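Protein-glutamine gamma-glutamyltransferase (Pagrus major, PDB 1G0D) is a transglutaminase that probably cross-links proteins in a calcium-dependent reaction, joining peptide-bound glutamine to lysine side chains and other primary amines. Local coordinates at residues G6-V11 / E123-I128; K53-V59 / A111-P117; A502-L506 / A563-P568. All blocks are in the same frame, centred on the assembly; numbering follows the deposited sequence.

Contacts 1 and 2 lie in the N-terminal beta-sandwich, their centres 11 Å apart. Contact 2 pairs neighbouring strands of the five-stranded sheet, 55-62 and 106-115, whereas contact 1 joins strand 121-133 of that sheet to strand 8-12 of the facing four-stranded one. Both segments of contact 2 fall, in sequence, between those of contact 1, and the two touch through backbone pairing and through I8 against V114. Contact 3, in strands 502-513 and 558-566, follows in the chain after the catalytic residues C272, H332 and D355. Its centre is 86 and 88 Å from those of contacts 1 and 2, on the opposite side of the chain's centre, so the contacts lie towards the two ends of an elongated molecule.

Contact 1. Residues G6-V11 / E123-I128; sequences GLIVDV and ERADKI
The carboxylate of E123 gathers three successive backbone amides at the start of segment 6-11. E123 OE1 accepts two of them: G6 N, 2.6 Å away, reaches it from above the carboxylate plane (71° out of it), while L7 N meets its syn lone pair at 3.1 Å. E123 OE2 takes I8 N at 3.3 Å, on the syn side but well out of the carboxylate plane. E123 can span the distance because its CG lies opposite the backbone N (chi1 152°) and the chain beyond is extended. Next to this polar grip the contact turns apolar: I8 CD1 presses on A125 CB at 3.3 Å, V11 CG2 approaches the same methyl at 3.9 Å, and V11 CB faces I128 CG2. Behind them, backbone bonds from E123 to V114 and from A125 to V112 fix one strand, and Q45 pairs with V9 and D10 in a classic beta bulge on the other, so the contact joins the two sheets of the N-terminal beta-sandwich. Replacing E123 with an alanine would probably leave the amides of G6, L7 and I8 without their shared acceptor and free this first modelled stretch of chain to shift. A single acidic side chain here does the work of backbone carbonyls, holding the first modelled residues where they lead into strand 8-12.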
loop_
_atom_site.group_PDB
_atom_site.type_symbol
_atom_site.label_atom_id
_atom_site.label_comp_id
_atom_site.label_asym_id
_atom_site.label_seq_id
_atom_site.Cartn_x
_atom_site.Cartn_y
_atom_site.Cartn_z
ATOM N N GLY A 6 -39.761 9.567 -32.320
ATOM C CA GLY A 6 -39.927 10.971 -31.782
ATOM C C GLY A 6 -40.495 11.078 -30.377
ATOM O O GLY A 6 -40.692 12.190 -29.865
ATOM N N LEU A 7 -40.730 9.934 -29.745
ATOM C CA LEU A 7 -41.309 9.931 -28.428
ATOM C C LEU A 7 -40.361 10.219 -27.264
ATOM O O LEU A 7 -40.745 10.916 -26.343
ATOM C CB LEU A 7 -42.034 8.615 -28.206
ATOM C CG LEU A 7 -41.312 7.384 -28.739
ATOM C CD1 LEU A 7 -40.064 7.219 -27.994
ATOM C CD2 LEU A 7 -42.071 6.139 -28.476
ATOM N N ILE A 8 -39.123 9.731 -27.306
ATOM C CA ILE A 8 -38.187 9.944 -26.188
ATOM C C ILE A 8 -37.717 11.377 -26.018
ATOM O O ILE A 8 -37.078 11.943 -26.893
ATOM C CB ILE A 8 -36.937 9.056 -26.313
ATOM C CG1 ILE A 8 -37.320 7.702 -26.910
ATOM C CG2 ILE A 8 -36.326 8.863 -24.951
ATOM C CD1 ILE A 8 -36.260 6.641 -26.890
ATOM N N VAL A 9 -38.027 11.978 -24.886
ATOM C CA VAL A 9 -37.626 13.340 -24.694
ATOM C C VAL A 9 -36.315 13.420 -23.913
ATOM O O VAL A 9 -35.509 14.327 -24.139
ATOM C CB VAL A 9 -38.710 14.124 -23.965
ATOM C CG1 VAL A 9 -38.199 15.490 -23.705
ATOM C CG2 VAL A 9 -39.983 14.191 -24.827
ATOM N N ASP A 10 -36.105 12.498 -22.987
ATOM C CA ASP A 10 -34.844 12.444 -22.248
ATOM C C ASP A 10 -34.741 11.203 -21.398
ATOM O O ASP A 10 -35.708 10.787 -20.790
ATOM C CB ASP A 10 -34.590 13.712 -21.400
ATOM C CG ASP A 10 -35.542 13.864 -20.238
ATOM O OD1 ASP A 10 -35.348 13.199 -19.193
ATOM O OD2 ASP A 10 -36.480 14.679 -20.361
ATOM N N VAL A 11 -33.584 10.564 -21.442
ATOM C CA VAL A 11 -33.359 9.400 -20.646
ATOM C C VAL A 11 -32.851 9.901 -19.282
ATOM O O VAL A 11 -32.143 10.913 -19.217
ATOM C CB VAL A 11 -32.342 8.503 -21.318
ATOM C CG1 VAL A 11 -32.102 7.296 -20.481
ATOM C CG2 VAL A 11 -32.863 8.075 -22.676
ATOM N N GLU A 123 -36.184 5.192 -34.210
ATOM C CA GLU A 123 -35.670 6.311 -33.435
ATOM C C GLU A 123 -34.673 5.756 -32.468
ATOM O O GLU A 123 -34.767 4.608 -32.067
ATOM C CB GLU A 123 -36.804 7.004 -32.663
ATOM C CG GLU A 123 -36.383 7.698 -31.369
ATOM C CD GLU A 123 -37.541 8.406 -30.651
ATOM O OE1 GLU A 123 -38.662 7.867 -30.697
ATOM O OE2 GLU A 123 -37.342 9.487 -30.038
ATOM N N ARG A 124 -33.685 6.552 -32.122
ATOM C CA ARG A 124 -32.732 6.096 -31.149
ATOM C C ARG A 124 -32.526 7.207 -30.125
ATOM O O ARG A 124 -32.350 8.367 -30.470
ATOM C CB ARG A 124 -31.410 5.626 -31.815
ATOM C CG ARG A 124 -30.715 6.561 -32.794
ATOM C CD ARG A 124 -30.338 5.874 -34.135
ATOM N NE ARG A 124 -29.530 4.664 -33.987
ATOM C CZ ARG A 124 -29.047 3.954 -35.012
ATOM N NH1 ARG A 124 -29.284 4.323 -36.265
ATOM N NH2 ARG A 124 -28.336 2.856 -34.782
ATOM N N ALA A 125 -32.595 6.847 -28.850
ATOM C CA ALA A 125 -32.438 7.826 -27.786
ATOM C C ALA A 125 -30.995 8.158 -27.553
ATOM O O ALA A 125 -30.110 7.394 -27.920
ATOM C CB ALA A 125 -33.045 7.302 -26.493
ATOM N N ASP A 126 -30.771 9.302 -26.913
ATOM C CA ASP A 126 -29.427 9.773 -26.576
ATOM C C ASP A 126 -28.634 8.719 -25.782
ATOM O O ASP A 126 -29.075 8.242 -24.723
ATOM C CB ASP A 126 -29.505 11.053 -25.740
ATOM C CG ASP A 126 -30.771 11.861 -25.998
ATOM O OD1 ASP A 126 -31.903 11.398 -25.667
ATOM O OD2 ASP A 126 -30.608 12.985 -26.531
ATOM N N LYS A 127 -27.462 8.365 -26.295
ATOM C CA LYS A 127 -26.615 7.377 -25.642
ATOM C C LYS A 127 -26.066 7.951 -24.325
ATOM O O LYS A 127 -25.263 8.871 -24.338
ATOM C CB LYS A 127 -25.463 6.981 -26.589
ATOM C CG LYS A 127 -25.090 5.483 -26.615
ATOM C CD LYS A 127 -24.417 5.067 -27.945
ATOM C CE LYS A 127 -22.878 5.033 -27.833
ATOM N NZ LYS A 127 -22.205 4.304 -28.964
ATOM N N ILE A 128 -26.525 7.425 -23.191
ATOM C CA ILE A 128 -26.033 7.872 -21.894
ATOM C C ILE A 128 -25.015 6.886 -21.407
ATOM O O ILE A 128 -25.113 5.697 -21.653
ATOM C CB ILE A 128 -27.123 7.964 -20.846
ATOM C CG1 ILE A 128 -27.770 6.610 -20.634
ATOM C CG2 ILE A 128 -28.119 9.014 -21.274
ATOM C CD1 ILE A 128 -27.996 6.336 -19.234
#

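Contact 2. Residues K53-V59 / A111-P117; sequences KHHLELV and AVLVMSP
M115 lies alongside H55, both side chains pointing the same way, and bends at its last torsion so that CE comes to 3.3 Å from H55 CE1, oblique to the imidazole. The pair sits on an antiparallel beta ladder between strands 55-62 and 106-115, two neighbours in the five-stranded sheet of the N-terminal beta-sandwich. H55 with M115, E57 with L113 and V59 with A111 are hydrogen-bonded pairs, each closed by two backbone bonds; L56 with V114 and L58 with V112 are the non-hydrogen-bonded pairs between them. The M115 side chain also runs across that of E57, SD lying 3.7 Å from E57 CB. E57 itself turns back at its second torsion (chi2 75°), which carries OE1 to H55 NE2 at 2.8 Å, the donor tilted from the carboxylate plane and the acceptor tilted from the ring plane. OE2 of E57 is engaged in a salt bridge with K74, so both oxygens have partners. Farther along this face V59 CG1 packs on L113 CD2 at 3.4 Å. On the reverse face the ladder residues are aliphatic: L56 CD2 rests on V114 CG2 at 3.6 Å and L58 CG on V112 CG2 at 3.9 Å, while I93, L95 and L97 of strand 92-98 meet the two leucines from the facing sheet. Where the ladder ends, S116 N lies over one face of the H54 ring, and P117 CD stands at the edge of that ring, 3.5 Å from ND1.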
loop_
_atom_site.group_PDB
_atom_site.type_symbol
_atom_site.label_atom_id
_atom_site.label_comp_id
_atom_site.label_asym_id
_atom_site.label_seq_id
_atom_site.Cartn_x
_atom_site.Cartn_y
_atom_site.Cartn_z
ATOM N N LYS A 53 -47.053 -1.385 -32.895
ATOM C CA LYS A 53 -46.204 -2.550 -33.071
ATOM C C LYS A 53 -44.710 -2.249 -32.910
ATOM O O LYS A 53 -43.849 -2.963 -33.431
ATOM C CB LYS A 53 -46.495 -3.193 -34.428
ATOM C CG LYS A 53 -47.917 -3.786 -34.547
ATOM C CD LYS A 53 -48.259 -4.204 -35.999
ATOM C CE LYS A 53 -49.649 -4.844 -36.133
ATOM N NZ LYS A 53 -49.803 -5.511 -37.460
ATOM N N HIS A 54 -44.419 -1.198 -32.151
ATOM C CA HIS A 54 -43.051 -0.770 -31.882
ATOM C C HIS A 54 -42.591 -1.248 -30.504
ATOM O O HIS A 54 -43.352 -1.211 -29.540
ATOM C CB HIS A 54 -42.973 0.749 -31.946
ATOM C CG HIS A 54 -43.004 1.283 -33.337
ATOM N ND1 HIS A 54 -43.318 0.499 -34.424
ATOM C CD2 HIS A 54 -42.718 2.511 -33.826
ATOM C CE1 HIS A 54 -43.222 1.221 -35.528
ATOM N NE2 HIS A 54 -42.859 2.445 -35.191
ATOM N N HIS A 55 -41.340 -1.673 -30.397
ATOM C CA HIS A 55 -40.854 -2.153 -29.123
ATOM C C HIS A 55 -39.481 -1.591 -28.823
ATOM O O HIS A 55 -38.834 -1.089 -29.712
ATOM C CB HIS A 55 -40.826 -3.683 -29.146
ATOM C CG HIS A 55 -39.661 -4.262 -29.887
ATOM N ND1 HIS A 55 -39.462 -4.064 -31.235
ATOM C CD2 HIS A 55 -38.604 -4.994 -29.461
ATOM C CE1 HIS A 55 -38.333 -4.640 -31.607
ATOM N NE2 HIS A 55 -37.792 -5.213 -30.548
ATOM N N LEU A 56 -39.046 -1.659 -27.564
ATOM C CA LEU A 56 -37.712 -1.155 -27.187
ATOM C C LEU A 56 -36.626 -2.235 -27.340
ATOM O O LEU A 56 -36.870 -3.436 -27.164
ATOM C CB LEU A 56 -37.680 -0.609 -25.733
ATOM C CG LEU A 56 -38.460 0.648 -25.323
ATOM C CD1 LEU A 56 -38.073 1.105 -23.920
ATOM C CD2 LEU A 56 -38.209 1.728 -26.327
ATOM N N GLU A 57 -35.422 -1.762 -27.661
ATOM C CA GLU A 57 -34.245 -2.589 -27.863
ATOM C C GLU A 57 -33.092 -1.900 -27.133
ATOM O O GLU A 57 -32.958 -0.673 -27.177
ATOM C CB GLU A 57 -33.947 -2.671 -29.350
ATOM C CG GLU A 57 -33.204 -3.887 -29.738
ATOM C CD GLU A 57 -34.104 -5.081 -29.735
ATOM O OE1 GLU A 57 -34.983 -5.148 -30.612
ATOM O OE2 GLU A 57 -33.945 -5.953 -28.851
ATOM N N LEU A 58 -32.259 -2.676 -26.451
ATOM C CA LEU A 58 -31.136 -2.078 -25.713
ATOM C C LEU A 58 -29.788 -2.691 -26.059
ATOM O O LEU A 58 -29.613 -3.910 -25.989
ATOM C CB LEU A 58 -31.349 -2.219 -24.195
ATOM C CG LEU A 58 -31.981 -1.047 -23.435
ATOM C CD1 LEU A 58 -33.400 -0.891 -23.932
ATOM C CD2 LEU A 58 -31.957 -1.276 -21.926
ATOM N N VAL A 59 -28.834 -1.850 -26.436
ATOM C CA VAL A 59 -27.504 -2.360 -26.711
ATOM C C VAL A 59 -26.441 -1.516 -26.021
ATOM O O VAL A 59 -26.510 -0.288 -26.004
ATOM C CB VAL A 59 -27.243 -2.500 -28.227
ATOM C CG1 VAL A 59 -28.181 -1.648 -28.974
ATOM C CG2 VAL A 59 -25.798 -2.199 -28.555
ATOM N N ALA A 111 -27.318 2.591 -25.528
ATOM C CA ALA A 111 -28.152 2.979 -26.637
ATOM C C ALA A 111 -29.532 2.322 -26.562
ATOM O O ALA A 111 -29.655 1.121 -26.797
ATOM C CB ALA A 111 -27.478 2.604 -27.931
ATOM N N VAL A 112 -30.572 3.084 -26.223
ATOM C CA VAL A 112 -31.933 2.529 -26.204
ATOM C C VAL A 112 -32.585 2.780 -27.609
ATOM O O VAL A 112 -32.777 3.938 -28.034
ATOM C CB VAL A 112 -32.784 3.177 -25.031
ATOM C CG1 VAL A 112 -34.252 2.724 -25.094
ATOM C CG2 VAL A 112 -32.169 2.795 -23.682
ATOM N N LEU A 113 -32.872 1.701 -28.342
ATOM C CA LEU A 113 -33.479 1.814 -29.672
ATOM C C LEU A 113 -34.965 1.506 -29.681
ATOM O O LEU A 113 -35.396 0.526 -29.081
ATOM C CB LEU A 113 -32.867 0.828 -30.656
ATOM C CG LEU A 113 -31.476 0.842 -31.262
ATOM C CD1 LEU A 113 -30.700 2.119 -31.027
ATOM C CD2 LEU A 113 -30.786 -0.338 -30.651
ATOM N N VAL A 114 -35.744 2.334 -30.372
ATOM C CA VAL A 114 -37.179 2.092 -30.542
ATOM C C VAL A 114 -37.294 1.557 -31.962
ATOM O O VAL A 114 -36.802 2.180 -32.892
ATOM C CB VAL A 114 -38.023 3.400 -30.438
ATOM C CG1 VAL A 114 -39.503 3.077 -30.720
ATOM C CG2 VAL A 114 -37.860 4.025 -29.046
ATOM N N MET A 115 -37.938 0.414 -32.152
ATOM C CA MET A 115 -38.021 -0.112 -33.496
ATOM C C MET A 115 -39.327 -0.589 -34.035
ATOM O O MET A 115 -40.199 -1.056 -33.297
ATOM C CB MET A 115 -37.070 -1.254 -33.649
ATOM C CG MET A 115 -35.674 -0.834 -33.521
ATOM S SD MET A 115 -34.770 -2.197 -32.941
ATOM C CE MET A 115 -35.862 -3.618 -33.461
ATOM N N SER A 116 -39.404 -0.512 -35.361
ATOM C CA SER A 116 -40.546 -0.949 -36.147
ATOM C C SER A 116 -40.679 -2.460 -35.964
ATOM O O SER A 116 -39.701 -3.132 -35.678
ATOM C CB SER A 116 -40.270 -0.632 -37.609
ATOM O OG SER A 116 -41.390 -0.920 -38.423
ATOM N N PRO A 117 -41.889 -3.018 -36.119
ATOM C CA PRO A 117 -42.043 -4.469 -35.952
ATOM C C PRO A 117 -41.373 -5.311 -37.040
ATOM O O PRO A 117 -41.310 -6.535 -36.919
ATOM C CB PRO A 117 -43.560 -4.678 -35.944
ATOM C CG PRO A 117 -44.088 -3.546 -36.725
ATOM C CD PRO A 117 -43.171 -2.369 -36.435
#

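Contact 3. Residues A502-L506 / A563-P568; sequences AHAQL and ALLDAP
Q505 is tied to D566 through both its N-H and its carbonyl. D566 N donates to Q505 O at 2.9 Å, and the return bond from Q505 N to D566 O is weak at 3.4 Å, so the antiparallel pairing is firm at one carbonyl and slack at the other. Q505 O is also approached by the CA-H of L565, and L564 O by that of L506; a backbone bond from L564 to T507 continues the ladder. The side chains of Q505 and D566 bond outside the pair: D566 OD2 forms a salt bridge with R410, and Q505 NE2 a weak bond to S529 OG, while OE1 and OD1 are hydrogen-bonded too. H503 ND1 bonds to T531 OG1. On the face that carries L506 and L565 the packing is apolar. L506 has CG on the far side of CB from its own N (chi1 -162°), and its CD2 meets L565 CD2 at 3.8 Å, lying nearer still to L564 O. This is, as in other transglutaminases, probably the first C-terminal beta-barrel. Strand 525-532 flanks strand 502-513, with V530 and I528 bonded to A504 and L506, and strand 573-581 flanks strand 558-566 through T576 and A563, while strands 473-479 and 488-496 cover L565 and A563.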
loop_
_atom_site.group_PDB
_atom_site.type_symbol
_atom_site.label_atom_id
_atom_site.label_comp_id
_atom_site.label_asym_id
_atom_site.label_seq_id
_atom_site.Cartn_x
_atom_site.Cartn_y
_atom_site.Cartn_z
ATOM N N ALA A 502 33.335 -16.204 31.951
ATOM C CA ALA A 502 33.566 -16.235 30.520
ATOM C C ALA A 502 34.205 -14.994 30.006
ATOM O O ALA A 502 33.702 -13.897 30.191
ATOM C CB ALA A 502 32.284 -16.447 29.815
ATOM N N HIS A 503 35.320 -15.173 29.333
ATOM C CA HIS A 503 36.039 -14.043 28.783
ATOM C C HIS A 503 35.840 -14.064 27.271
ATOM O O HIS A 503 36.053 -15.089 26.630
ATOM C CB HIS A 503 37.535 -14.154 29.143
ATOM C CG HIS A 503 37.839 -15.133 30.249
ATOM N ND1 HIS A 503 37.755 -14.798 31.585
ATOM C CD2 HIS A 503 38.272 -16.416 30.215
ATOM C CE1 HIS A 503 38.123 -15.828 32.323
ATOM N NE2 HIS A 503 38.443 -16.825 31.516
ATOM N N ALA A 504 35.424 -12.946 26.694
ATOM C CA ALA A 504 35.197 -12.907 25.257
ATOM C C ALA A 504 35.550 -11.547 24.642
ATOM O O ALA A 504 35.884 -10.586 25.342
ATOM C CB ALA A 504 33.738 -13.291 24.947
ATOM N N GLN A 505 35.513 -11.485 23.320
ATOM C CA GLN A 505 35.846 -10.257 22.626
ATOM C C GLN A 505 34.564 -9.665 22.117
ATOM O O GLN A 505 33.837 -10.304 21.362
ATOM C CB GLN A 505 36.775 -10.557 21.452
ATOM C CG GLN A 505 37.631 -9.377 20.997
ATOM C CD GLN A 505 38.781 -9.100 21.940
ATOM O OE1 GLN A 505 39.381 -10.028 22.499
ATOM N NE2 GLN A 505 39.097 -7.817 22.129
ATOM N N LEU A 506 34.313 -8.427 22.499
ATOM C CA LEU A 506 33.093 -7.752 22.137
ATOM C C LEU A 506 33.274 -6.622 21.131
ATOM O O LEU A 506 33.723 -5.532 21.477
ATOM C CB LEU A 506 32.474 -7.216 23.424
ATOM C CG LEU A 506 31.022 -6.783 23.624
ATOM C CD1 LEU A 506 30.980 -5.287 23.893
ATOM C CD2 LEU A 506 30.180 -7.157 22.447
ATOM N N ALA A 563 26.486 -6.059 17.224
ATOM C CA ALA A 563 27.420 -6.423 18.265
ATOM C C ALA A 563 27.817 -7.847 17.984
ATOM O O ALA A 563 26.980 -8.668 17.614
ATOM C CB ALA A 563 26.771 -6.306 19.639
ATOM N N LEU A 564 29.108 -8.123 18.108
ATOM C CA LEU A 564 29.638 -9.466 17.873
ATOM C C LEU A 564 30.245 -9.854 19.200
ATOM O O LEU A 564 30.860 -9.031 19.870
ATOM C CB LEU A 564 30.738 -9.419 16.814
ATOM C CG LEU A 564 30.932 -10.536 15.802
ATOM C CD1 LEU A 564 32.139 -11.329 16.191
ATOM C CD2 LEU A 564 29.700 -11.400 15.692
ATOM N N LEU A 565 30.074 -11.095 19.605
ATOM C CA LEU A 565 30.638 -11.526 20.868
ATOM C C LEU A 565 31.367 -12.785 20.524
ATOM O O LEU A 565 30.732 -13.819 20.413
ATOM C CB LEU A 565 29.525 -11.863 21.852
ATOM C CG LEU A 565 29.601 -11.609 23.357
ATOM C CD1 LEU A 565 29.690 -12.928 24.080
ATOM C CD2 LEU A 565 30.768 -10.737 23.683
ATOM N N ASP A 566 32.672 -12.733 20.303
ATOM C CA ASP A 566 33.301 -13.992 20.009
ATOM C C ASP A 566 33.422 -14.746 21.299
ATOM O O ASP A 566 34.277 -14.486 22.156
ATOM C CB ASP A 566 34.640 -13.856 19.333
ATOM C CG ASP A 566 34.824 -14.919 18.273
ATOM O OD1 ASP A 566 35.312 -14.584 17.163
ATOM O OD2 ASP A 566 34.451 -16.089 18.559
ATOM N N ALA A 567 32.483 -15.675 21.416
ATOM C CA ALA A 567 32.334 -16.528 22.565
ATOM C C ALA A 567 33.425 -17.575 22.672
ATOM O O ALA A 567 33.604 -18.408 21.777
ATOM C CB ALA A 567 30.947 -17.212 22.520
ATOM N N PRO A 568 34.178 -17.533 23.779
ATOM C CA PRO A 568 35.288 -18.428 24.147
ATOM C C PRO A 568 34.953 -19.946 24.110
ATOM O O PRO A 568 33.849 -20.343 24.571
ATOM C CB PRO A 568 35.654 -17.970 25.566
ATOM C CG PRO A 568 34.441 -17.155 26.037
ATOM C CD PRO A 568 33.973 -16.481 24.791
#